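Local structure of tailspike protein (Acinetobacter phage vB_ApiP_P1, 6E1R) at residues 294-306 with 324-336. The protein is a trimeric phage tailspike, classed as a hydrolase, that probably recognises and degrades the surface polysaccharide capsule of its Acinetobacter host. Residues are numbered along the deposited sequence; the frame is centred on the assembly and turned at random.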
loop_
_atom_site.group_PDB
_atom_site.type_symbol
_atom_site.label_atom_id
_atom_site.label_comp_id
_atom_site.label_asym_id
_atom_site.label_seq_id
_atom_site.Cartn_x
_atom_site.Cartn_y
_atom_site.Cartn_z
ATOM N N LYS A 294 4.508 -19.749 -8.286
ATOM C CA LYS A 294 5.685 -20.099 -9.074
ATOM C C LYS A 294 5.655 -19.252 -10.338
ATOM O O LYS A 294 4.760 -19.414 -11.174
ATOM C CB LYS A 294 5.712 -21.583 -9.424
ATOM C CG LYS A 294 6.886 -21.948 -10.322
ATOM C CD LYS A 294 6.708 -23.301 -10.980
ATOM C CE LYS A 294 6.775 -24.414 -9.970
ATOM N NZ LYS A 294 6.744 -25.754 -10.628
ATOM N N CYS A 295 6.624 -18.354 -10.484
ATOM C CA CYS A 295 6.584 -17.394 -11.574
ATOM C C CYS A 295 7.977 -17.138 -12.128
ATOM O O CYS A 295 8.949 -17.038 -11.375
ATOM C CB CYS A 295 5.964 -16.069 -11.115
ATOM S SG CYS A 295 6.890 -15.226 -9.811
ATOM N N THR A 296 8.056 -17.047 -13.454
ATOM C CA THR A 296 9.215 -16.497 -14.152
ATOM C C THR A 296 8.862 -15.040 -14.427
ATOM O O THR A 296 8.233 -14.714 -15.433
ATOM C CB THR A 296 9.511 -17.266 -15.435
ATOM O OG1 THR A 296 9.763 -18.642 -15.125
ATOM C CG2 THR A 296 10.720 -16.677 -16.150
ATOM N N ALA A 297 9.240 -14.162 -13.501
ATOM C CA ALA A 297 8.750 -12.794 -13.494
ATOM C C ALA A 297 9.896 -11.800 -13.392
ATOM O O ALA A 297 11.025 -12.143 -13.035
ATOM C CB ALA A 297 7.774 -12.562 -12.332
ATOM N N SER A 298 9.578 -10.552 -13.726
ATOM C CA SER A 298 10.412 -9.396 -13.442
ATOM C C SER A 298 9.534 -8.352 -12.763
ATOM O O SER A 298 8.320 -8.532 -12.630
ATOM C CB SER A 298 11.076 -8.838 -14.708
ATOM O OG SER A 298 10.115 -8.417 -15.655
ATOM N N SER A 299 10.165 -7.263 -12.308
ATOM C CA SER A 299 9.526 -6.202 -11.530
ATOM C C SER A 299 9.126 -6.736 -10.156
ATOM O O SER A 299 9.040 -7.956 -9.965
ATOM C CB SER A 299 8.317 -5.617 -12.272
ATOM O OG SER A 299 8.723 -4.652 -13.224
ATOM N N PRO A 300 8.884 -5.869 -9.174
ATOM C CA PRO A 300 8.595 -6.351 -7.821
ATOM C C PRO A 300 7.238 -7.029 -7.709
ATOM O O PRO A 300 6.337 -6.844 -8.530
ATOM C CB PRO A 300 8.636 -5.073 -6.976
ATOM C CG PRO A 300 8.301 -3.999 -7.941
ATOM C CD PRO A 300 8.977 -4.399 -9.212
ATOM N N ILE A 301 7.113 -7.836 -6.658
ATOM C CA ILE A 301 5.865 -8.489 -6.283
ATOM C C ILE A 301 5.578 -8.109 -4.837
ATOM O O ILE A 301 6.395 -8.378 -3.948
ATOM C CB ILE A 301 5.938 -10.014 -6.446
ATOM C CG1 ILE A 301 6.316 -10.380 -7.883
ATOM C CG2 ILE A 301 4.616 -10.656 -6.053
ATOM C CD1 ILE A 301 6.550 -11.860 -8.091
HETATM N N MSE A 302 4.430 -7.482 -4.600
HETATM C CA MSE A 302 4.123 -6.974 -3.267
HETATM C C MSE A 302 2.823 -7.525 -2.694
HETATM O O MSE A 302 1.833 -7.691 -3.407
HETATM C CB MSE A 302 4.057 -5.447 -3.288
HETATM C CG MSE A 302 5.327 -4.777 -3.770
HETATM SE SE MSE A 302 5.167 -2.839 -3.737
HETATM C CE MSE A 302 3.511 -2.654 -4.752
ATOM N N PHE A 303 2.839 -7.801 -1.393
ATOM C CA PHE A 303 1.657 -8.214 -0.644
ATOM C C PHE A 303 1.371 -7.137 0.393
ATOM O O PHE A 303 2.090 -7.026 1.392
ATOM C CB PHE A 303 1.865 -9.574 0.023
ATOM C CG PHE A 303 2.123 -10.693 -0.944
ATOM C CD1 PHE A 303 3.407 -10.966 -1.383
ATOM C CD2 PHE A 303 1.078 -11.476 -1.412
ATOM C CE1 PHE A 303 3.647 -11.996 -2.269
ATOM C CE2 PHE A 303 1.311 -12.508 -2.299
ATOM C CZ PHE A 303 2.597 -12.767 -2.729
ATOM N N VAL A 304 0.331 -6.346 0.158
ATOM C CA VAL A 304 -0.026 -5.236 1.041
ATOM C C VAL A 304 -1.215 -5.711 1.870
ATOM O O VAL A 304 -2.373 -5.613 1.456
ATOM C CB VAL A 304 -0.333 -3.959 0.260
ATOM C CG1 VAL A 304 -0.637 -2.815 1.213
ATOM C CG2 VAL A 304 0.835 -3.598 -0.652
ATOM N N GLY A 305 -0.922 -6.243 3.056
ATOM C CA GLY A 305 -1.949 -6.780 3.928
ATOM C C GLY A 305 -2.483 -8.120 3.462
ATOM O O GLY A 305 -2.373 -8.454 2.279
ATOM N N GLY A 306 -3.034 -8.916 4.383
ATOM C CA GLY A 306 -3.677 -10.157 4.016
ATOM C C GLY A 306 -3.160 -11.314 4.842
ATOM O O GLY A 306 -2.510 -11.126 5.877
ATOM N N SER A 324 18.433 -14.138 -14.552
ATOM C CA SER A 324 18.550 -12.759 -14.089
ATOM C C SER A 324 19.161 -11.842 -15.140
ATOM O O SER A 324 18.967 -10.623 -15.069
ATOM C CB SER A 324 19.378 -12.700 -12.803
ATOM O OG SER A 324 20.706 -13.136 -13.029
ATOM N N ALA A 325 19.895 -12.397 -16.106
ATOM C CA ALA A 325 20.436 -11.574 -17.181
ATOM C C ALA A 325 19.329 -11.024 -18.069
ATOM O O ALA A 325 19.453 -9.914 -18.599
ATOM C CB ALA A 325 21.438 -12.381 -18.005
ATOM N N THR A 326 18.247 -11.787 -18.248
ATOM C CA THR A 326 17.106 -11.312 -19.021
ATOM C C THR A 326 16.191 -10.435 -18.175
ATOM O O THR A 326 15.742 -9.377 -18.631
ATOM C CB THR A 326 16.327 -12.499 -19.590
ATOM O OG1 THR A 326 17.203 -13.316 -20.377
ATOM C CG2 THR A 326 15.174 -12.019 -20.457
ATOM N N GLY A 327 15.910 -10.856 -16.951
ATOM C CA GLY A 327 15.066 -10.083 -16.062
ATOM C C GLY A 327 14.909 -10.811 -14.746
ATOM O O GLY A 327 15.161 -12.017 -14.642
ATOM N N PHE A 328 14.485 -10.055 -13.738
ATOM C CA PHE A 328 14.340 -10.618 -12.403
ATOM C C PHE A 328 13.408 -9.743 -11.581
ATOM O O PHE A 328 13.139 -8.590 -11.925
ATOM C CB PHE A 328 15.696 -10.751 -11.698
ATOM C CG PHE A 328 16.390 -9.439 -11.461
ATOM C CD1 PHE A 328 16.221 -8.753 -10.267
ATOM C CD2 PHE A 328 17.214 -8.891 -12.431
ATOM C CE1 PHE A 328 16.858 -7.546 -10.047
ATOM C CE2 PHE A 328 17.856 -7.684 -12.216
ATOM C CZ PHE A 328 17.678 -7.012 -11.022
ATOM N N VAL A 329 12.927 -10.315 -10.484
ATOM C CA VAL A 329 12.173 -9.570 -9.480
ATOM C C VAL A 329 13.190 -8.901 -8.565
ATOM O O VAL A 329 14.049 -9.588 -7.994
ATOM C CB VAL A 329 11.220 -10.487 -8.698
ATOM C CG1 VAL A 329 10.478 -9.700 -7.630
ATOM C CG2 VAL A 329 10.241 -11.166 -9.644
ATOM N N PRO A 330 13.164 -7.580 -8.417
ATOM C CA PRO A 330 14.126 -6.926 -7.522
ATOM C C PRO A 330 13.733 -7.056 -6.062
ATOM O O PRO A 330 14.597 -7.131 -5.182
ATOM C CB PRO A 330 14.097 -5.465 -7.988
ATOM C CG PRO A 330 12.720 -5.285 -8.530
ATOM C CD PRO A 330 12.347 -6.604 -9.159
ATOM N N LEU A 331 12.429 -7.081 -5.793
ATOM C CA LEU A 331 11.931 -7.047 -4.427
ATOM C C LEU A 331 10.624 -7.815 -4.322
ATOM O O LEU A 331 9.742 -7.676 -5.175
ATOM C CB LEU A 331 11.722 -5.603 -3.956
ATOM C CG LEU A 331 10.968 -5.426 -2.638
ATOM C CD1 LEU A 331 11.753 -6.044 -1.495
ATOM C CD2 LEU A 331 10.687 -3.955 -2.373
ATOM N N ILE A 332 10.507 -8.624 -3.274
ATOM C CA ILE A 332 9.247 -9.235 -2.874
ATOM C C ILE A 332 8.953 -8.740 -1.465
ATOM O O ILE A 332 9.643 -9.122 -0.510
ATOM C CB ILE A 332 9.293 -10.766 -2.928
ATOM C CG1 ILE A 332 9.523 -11.240 -4.365
ATOM C CG2 ILE A 332 8.004 -11.355 -2.370
ATOM C CD1 ILE A 332 9.549 -12.747 -4.512
ATOM N N LYS A 333 7.939 -7.890 -1.330
ATOM C CA LYS A 333 7.620 -7.247 -0.063
ATOM C C LYS A 333 6.386 -7.890 0.551
ATOM O O LYS A 333 5.343 -7.995 -0.102
ATOM C CB LYS A 333 7.393 -5.745 -0.248
ATOM C CG LYS A 333 7.145 -5.010 1.061
ATOM C CD LYS A 333 7.086 -3.505 0.867
ATOM C CE LYS A 333 6.970 -2.787 2.205
ATOM N NZ LYS A 333 6.885 -1.308 2.048
ATOM N N PHE A 334 6.513 -8.318 1.802
ATOM C CA PHE A 334 5.395 -8.815 2.600
ATOM C C PHE A 334 5.084 -7.729 3.627
ATOM O O PHE A 334 5.659 -7.702 4.717
ATOM C CB PHE A 334 5.741 -10.144 3.264
ATOM C CG PHE A 334 5.990 -11.262 2.291
ATOM C CD1 PHE A 334 4.941 -12.014 1.794
ATOM C CD2 PHE A 334 7.276 -11.557 1.872
ATOM C CE1 PHE A 334 5.170 -13.042 0.900
ATOM C CE2 PHE A 334 7.511 -12.584 0.977
ATOM C CZ PHE A 334 6.458 -13.326 0.491
ATOM N N GLN A 335 4.174 -6.828 3.269
ATOM C CA GLN A 335 3.852 -5.661 4.090
ATOM C C GLN A 335 2.646 -5.990 4.961
ATOM O O GLN A 335 1.504 -5.967 4.496
ATOM C CB GLN A 335 3.596 -4.440 3.212
ATOM C CG GLN A 335 3.251 -3.182 3.989
ATOM C CD GLN A 335 3.193 -1.947 3.109
ATOM O OE1 GLN A 335 3.747 -1.927 2.011
ATOM N NE2 GLN A 335 2.519 -0.909 3.590
ATOM N N GLY A 336 2.907 -6.301 6.230
ATOM C CA GLY A 336 1.853 -6.546 7.195
ATOM C C GLY A 336 1.006 -7.764 6.889
ATOM O O GLY A 336 -0.225 -7.672 6.836
#
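F303 and F334 lie side by side on neighbouring parallel strands, their planes only 2° apart but slid so far that the rings barely overlap, with centroids 5.1 Å apart. In both, CG sits beside the backbone N (chi1 -61° and -64°), and with similar chi2 the rings come out parallel; F278 and F360 extend the row. Flat, apolar rings suit the interior here, as do I301 and I332, whose branched chains fit an extended backbone. Hydrogen bonds of a parallel pair tie the strands, F303 N to K333 O at 2.8 Å among them, continuing to G305 N on Q335 O. G305 and G336, both at positive phi, suit the corner where the chain leaves this face. At 298-300 regular pairing gives way to one weak bond, S299 N to F328 O, though V329 and P330 still pack closely on S299 and P300; beyond, A325 and T326 lie exposed in the loop. On the opposite sheet face, K333 NZ forms a salt bridge with E361 of the second subunit, and Q335 bonds Q335 of both neighbouring subunits, OE1 accepting and NE2 donating. Stacked parallel coils with like residues aligned inside are characteristic of the right-handed parallel beta-helix, the fold of many trimeric phage tailspikes.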